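Side-chain contacts in 6b protein (Agrobacterium vitis, PDB 3AQ2), which disturbs plant cell proliferation, has an ADP-ribosylation fold and probably acts on the host's microRNA machinery: residues V68-D71 against E72-Q76; W101-P105 against Q106-A110. One frame throughout, in Å; residues are numbered along the deposited sequence.

Contact 1: V68-D71 against E72-Q76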
loop_
_atom_site.group_PDB
_atom_site.type_symbol
_atom_site.label_atom_id
_atom_site.label_comp_id
_atom_site.label_asym_id
_atom_site.label_seq_id
_atom_site.Cartn_x
_atom_site.Cartn_y
_atom_site.Cartn_z
ATOM N N VAL A 68 1.320 2.652 -1.337
ATOM C CA VAL A 68 1.461 2.033 -2.656
ATOM C C VAL A 68 0.999 3.089 -3.657
ATOM O O VAL A 68 -0.163 3.479 -3.673
ATOM C CB VAL A 68 0.652 0.716 -2.803
ATOM C CG1 VAL A 68 0.743 0.191 -4.225
ATOM C CG2 VAL A 68 1.170 -0.335 -1.811
ATOM N N TYR A 69 1.941 3.572 -4.463
ATOM C CA TYR A 69 1.662 4.650 -5.403
ATOM C C TYR A 69 0.984 4.138 -6.674
ATOM O O TYR A 69 1.334 3.072 -7.197
ATOM C CB TYR A 69 2.948 5.442 -5.681
ATOM C CG TYR A 69 3.363 6.198 -4.441
ATOM C CD1 TYR A 69 4.297 5.666 -3.538
ATOM C CD2 TYR A 69 2.749 7.412 -4.121
ATOM C CE1 TYR A 69 4.642 6.359 -2.373
ATOM C CE2 TYR A 69 3.089 8.111 -2.957
ATOM C CZ TYR A 69 4.027 7.587 -2.094
ATOM O OH TYR A 69 4.325 8.296 -0.950
ATOM N N VAL A 70 -0.013 4.890 -7.144
ATOM C CA VAL A 70 -0.874 4.447 -8.255
ATOM C C VAL A 70 -1.358 5.658 -9.071
ATOM O O VAL A 70 -1.166 6.808 -8.664
ATOM C CB VAL A 70 -2.122 3.660 -7.743
ATOM C CG1 VAL A 70 -1.712 2.389 -7.001
ATOM C CG2 VAL A 70 -2.985 4.541 -6.830
ATOM N N ASP A 71 -1.974 5.391 -10.218
ATOM C CA ASP A 71 -2.657 6.429 -10.994
ATOM C C ASP A 71 -4.090 6.622 -10.456
ATOM O O ASP A 71 -4.546 5.825 -9.630
ATOM C CB ASP A 71 -2.693 6.001 -12.447
ATOM C CG ASP A 71 -3.432 4.708 -12.623
ATOM O OD1 ASP A 71 -2.830 3.641 -12.371
ATOM O OD2 ASP A 71 -4.623 4.766 -12.986
ATOM N N GLU A 72 -4.807 7.663 -10.895
ATOM C CA GLU A 72 -6.119 7.924 -10.274
ATOM C C GLU A 72 -7.155 6.852 -10.592
ATOM O O GLU A 72 -7.957 6.505 -9.731
ATOM C CB GLU A 72 -6.695 9.320 -10.569
ATOM C CG GLU A 72 -7.795 9.690 -9.543
ATOM C CD GLU A 72 -8.478 11.030 -9.774
ATOM O OE1 GLU A 72 -8.084 11.778 -10.701
ATOM O OE2 GLU A 72 -9.431 11.325 -9.014
ATOM N N VAL A 73 -7.114 6.303 -11.800
ATOM C CA VAL A 73 -8.072 5.246 -12.162
ATOM C C VAL A 73 -7.881 4.024 -11.257
ATOM O O VAL A 73 -8.846 3.491 -10.694
ATOM C CB VAL A 73 -8.001 4.888 -13.665
ATOM C CG1 VAL A 73 -8.907 3.692 -13.977
ATOM C CG2 VAL A 73 -8.423 6.089 -14.496
ATOM N N THR A 74 -6.625 3.625 -11.076
ATOM C CA THR A 74 -6.287 2.504 -10.202
ATOM C C THR A 74 -6.651 2.808 -8.753
ATOM O O THR A 74 -7.165 1.944 -8.043
ATOM C CB THR A 74 -4.796 2.145 -10.351
ATOM O OG1 THR A 74 -4.561 1.748 -11.705
ATOM C CG2 THR A 74 -4.391 1.017 -9.407
ATOM N N ALA A 75 -6.405 4.046 -8.324
ATOM C CA ALA A 75 -6.762 4.467 -6.964
ATOM C C ALA A 75 -8.261 4.241 -6.703
ATOM O O ALA A 75 -8.638 3.677 -5.675
ATOM C CB ALA A 75 -6.383 5.931 -6.751
ATOM N N GLN A 76 -9.095 4.654 -7.653
ATOM C CA GLN A 76 -10.545 4.544 -7.512
ATOM C C GLN A 76 -10.957 3.073 -7.501
ATOM O O GLN A 76 -11.722 2.646 -6.634
ATOM C CB GLN A 76 -11.244 5.310 -8.639
ATOM C CG GLN A 76 -12.683 5.696 -8.337
ATOM C CD GLN A 76 -13.148 6.886 -9.158
ATOM O OE1 GLN A 76 -12.441 7.896 -9.274
ATOM N NE2 GLN A 76 -14.344 6.777 -9.730
#

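Contact 2: W101-P105 against Q106-A110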
loop_
_atom_site.group_PDB
_atom_site.type_symbol
_atom_site.label_atom_id
_atom_site.label_comp_id
_atom_site.label_asym_id
_atom_site.label_seq_id
_atom_site.Cartn_x
_atom_site.Cartn_y
_atom_site.Cartn_z
ATOM N N TRP A 101 3.999 13.377 0.476
ATOM C CA TRP A 101 4.540 14.743 0.441
ATOM C C TRP A 101 6.061 14.804 0.565
ATOM O O TRP A 101 6.624 15.900 0.604
ATOM C CB TRP A 101 3.923 15.597 1.560
ATOM C CG TRP A 101 4.084 14.972 2.928
ATOM C CD1 TRP A 101 5.157 15.092 3.782
ATOM C CD2 TRP A 101 3.145 14.114 3.583
ATOM N NE1 TRP A 101 4.932 14.357 4.927
ATOM C CE2 TRP A 101 3.706 13.747 4.828
ATOM C CE3 TRP A 101 1.871 13.631 3.242
ATOM C CZ2 TRP A 101 3.040 12.909 5.732
ATOM C CZ3 TRP A 101 1.214 12.773 4.143
ATOM C CH2 TRP A 101 1.796 12.442 5.376
ATOM N N LEU A 102 6.732 13.655 0.654
ATOM C CA LEU A 102 8.184 13.679 0.903
ATOM C C LEU A 102 8.961 14.222 -0.286
ATOM O O LEU A 102 9.886 15.041 -0.131
ATOM C CB LEU A 102 8.706 12.284 1.273
ATOM C CG LEU A 102 10.165 12.270 1.751
ATOM C CD1 LEU A 102 10.311 12.842 3.168
ATOM C CD2 LEU A 102 10.734 10.852 1.685
ATOM N N LEU A 103 8.571 13.752 -1.467
ATOM C CA LEU A 103 9.209 14.114 -2.733
ATOM C C LEU A 103 8.146 14.491 -3.748
ATOM O O LEU A 103 6.993 14.088 -3.620
ATOM C CB LEU A 103 10.006 12.927 -3.274
ATOM C CG LEU A 103 11.149 12.400 -2.398
ATOM C CD1 LEU A 103 11.703 11.128 -3.017
ATOM C CD2 LEU A 103 12.232 13.440 -2.233
ATOM N N ASP A 104 8.534 15.260 -4.763
ATOM C CA ASP A 104 7.632 15.572 -5.875
ATOM C C ASP A 104 7.312 14.247 -6.586
ATOM O O ASP A 104 8.160 13.340 -6.605
ATOM C CB ASP A 104 8.311 16.555 -6.836
ATOM C CG ASP A 104 7.409 16.978 -7.993
ATOM O OD1 ASP A 104 7.317 16.246 -9.009
ATOM O OD2 ASP A 104 6.804 18.068 -7.905
ATOM N N PRO A 105 6.096 14.112 -7.151
ATOM C CA PRO A 105 5.756 12.885 -7.886
ATOM C C PRO A 105 6.745 12.529 -9.006
ATOM O O PRO A 105 6.943 11.345 -9.290
ATOM C CB PRO A 105 4.358 13.185 -8.442
ATOM C CG PRO A 105 3.778 14.121 -7.424
ATOM C CD PRO A 105 4.932 15.017 -7.051
ATOM N N GLN A 106 7.385 13.526 -9.621
ATOM C CA GLN A 106 8.388 13.210 -10.651
ATOM C C GLN A 106 9.617 12.509 -10.053
ATOM O O GLN A 106 10.131 11.544 -10.635
ATOM C CB GLN A 106 8.780 14.461 -11.428
ATOM C CG GLN A 106 7.594 15.086 -12.177
ATOM C CD GLN A 106 8.021 16.161 -13.161
ATOM O OE1 GLN A 106 8.974 16.905 -12.912
ATOM N NE2 GLN A 106 7.326 16.239 -14.299
ATOM N N GLU A 107 10.064 12.998 -8.891
ATOM C CA GLU A 107 11.200 12.411 -8.178
ATOM C C GLU A 107 10.841 11.027 -7.679
ATOM O O GLU A 107 11.611 10.074 -7.843
ATOM C CB GLU A 107 11.603 13.292 -6.998
ATOM C CG GLU A 107 12.100 14.662 -7.433
ATOM C CD GLU A 107 12.227 15.633 -6.278
ATOM O OE1 GLU A 107 11.423 15.555 -5.319
ATOM O OE2 GLU A 107 13.119 16.499 -6.351
ATOM N N MET A 108 9.653 10.904 -7.087
ATOM C CA MET A 108 9.196 9.596 -6.607
ATOM C C MET A 108 9.141 8.585 -7.752
ATOM O O MET A 108 9.518 7.428 -7.577
ATOM C CB MET A 108 7.832 9.714 -5.936
ATOM C CG MET A 108 7.246 8.380 -5.438
ATOM S SD MET A 108 8.327 7.465 -4.313
ATOM C CE MET A 108 8.349 8.684 -3.035
ATOM N N ASN A 109 8.705 9.025 -8.928
ATOM C CA ASN A 109 8.637 8.109 -10.055
ATOM C C ASN A 109 10.017 7.562 -10.421
ATOM O O ASN A 109 10.145 6.384 -10.743
ATOM C CB ASN A 109 8.006 8.761 -11.276
ATOM C CG ASN A 109 7.787 7.764 -12.391
ATOM O OD1 ASN A 109 6.912 6.882 -12.306
ATOM N ND2 ASN A 109 8.593 7.869 -13.420
ATOM N N ALA A 110 11.046 8.405 -10.338
ATOM C CA ALA A 110 12.416 7.943 -10.604
ATOM C C ALA A 110 12.850 6.838 -9.630
ATOM O O ALA A 110 13.464 5.837 -10.037
ATOM C CB ALA A 110 13.406 9.109 -10.569
#

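Contact 1: V68-D71 against E72-Q76
Val70 and Ala75 face each other, CA atoms 6.0 Å apart, where the chain turns at Asp71 from the end of strand 66-70 straight into helix 72-81; the N-to-C directions of strand 68-70 and helix 72-76 make 123°. Asp71 is the N-cap residue, and its carboxylate reaches over the start of the helix with both oxygens in use. Asp71 OD2 accepts Thr74 N at 3.0 Å; this donor lies well above the carboxylate plane, 51° out of it, although the N-H itself points fairly straight at the oxygen. The other oxygen takes the threonine hydroxyl, Thr74 OG1 to Asp71 OD1 2.7 Å, on its syn side and closer to the plane. One aspartate thus grips a single threonine by main chain and side chain together, the two side chains meeting at about a right angle. The chi1 of Asp71, 60°, sets CG between its own N and carbonyl carbon, which swings the carboxylate back across the first turn. Meanwhile Asp71 O receives Ala75 N at 2.9 Å, the first backbone bond of the helix.

Next to this polar cap Val70 makes apolar contacts and divides its two methyls: Val70 CG1 rests 3.9 Å from Thr74 CG2, while Val70 CG2 packs 3.7 Å from the methyl CB of Ala75. The same valine touches Leu135 of strand 133-137 and Pro85, so these contacts continue into the packing around the sheet. Thr74 faces both ways, its hydroxyl to the cap and its methyl to Val70. Thr74 N is satisfied by the Asp71 carboxylate and Ala75 N by the Asp71 carbonyl; the carboxylate's negative charge is probably stabilised at the helix start.

Contact 2: W101-P105 against Q106-A110
Asp104 and Glu107 form a capping box where the irregular run 101-104 enters helix 105-115; their CA atoms lie 5.3 Å apart, and Pro105 occupies the first helical position. The Asp104 carboxylate caps the helix: Asp104 OD1 accepts Gln106 N at 2.8 Å, from the anti side and 20° out of the carboxylate plane. Glu107 answers by reaching back so that Glu107 OE1 accepts Asp104 N at 3.0 Å, again on the anti side, with the N-H somewhat bent. The glutamate gets there by placing CG opposite its carbonyl carbon (chi1 -64°) and then extending, which carries the carboxylate back beside the N-cap residue. Asp104 OD1 and Glu107 OE1, each bound to a backbone N-H, stay 5.6 Å apart; the positive end of the helix probably eases their mutual charge.

Ordinary helical bonds follow from the carbonyls of Asp104 and Pro105: Met108 N bonds to Asp104 O and Asn109 N to Pro105 O. Pro105 O also accepts ND2 of Asn131, tying the start of the helix to a neighbouring loop.

Leu103, just ahead of the cap, lies against the helix and crosses both Glu107 and Met108 at roughly right angles. Leu103 CB sits 3.6 Å from Glu107 OE1, so the carboxylate has leucine carbon beside it as well as the amide it binds. Met108 bends at chi2 and chi3 and turns its methyl toward the leucine, in a looser contact; its side chain also touches Met98 and Trp158. The apolar meeting ends at Leu103 CD1, 4.2 Å from Met108 CE.

How the contacts relate
From the N terminus the chain first runs through strand 66-70, an outermost strand of the mixed four-stranded sheet, and contact 1 makes the turn into helix 72-81. It then passes through strands 83-85 and 93-96 before contact 2 starts helix 105-115. The two are in series, neither nested nor crossed, and in each an aspartate is the N-cap of the helix that follows. Their centres are 15 Å apart and they do not touch, though their nearest atoms come to about 4 Å. Met98 links them, its O accepting Tyr69 OH and its side chain touching Met108; Asn131 is a neighbour of both. Tyr69 O also hydrogen-bonds to Tyr124 OH.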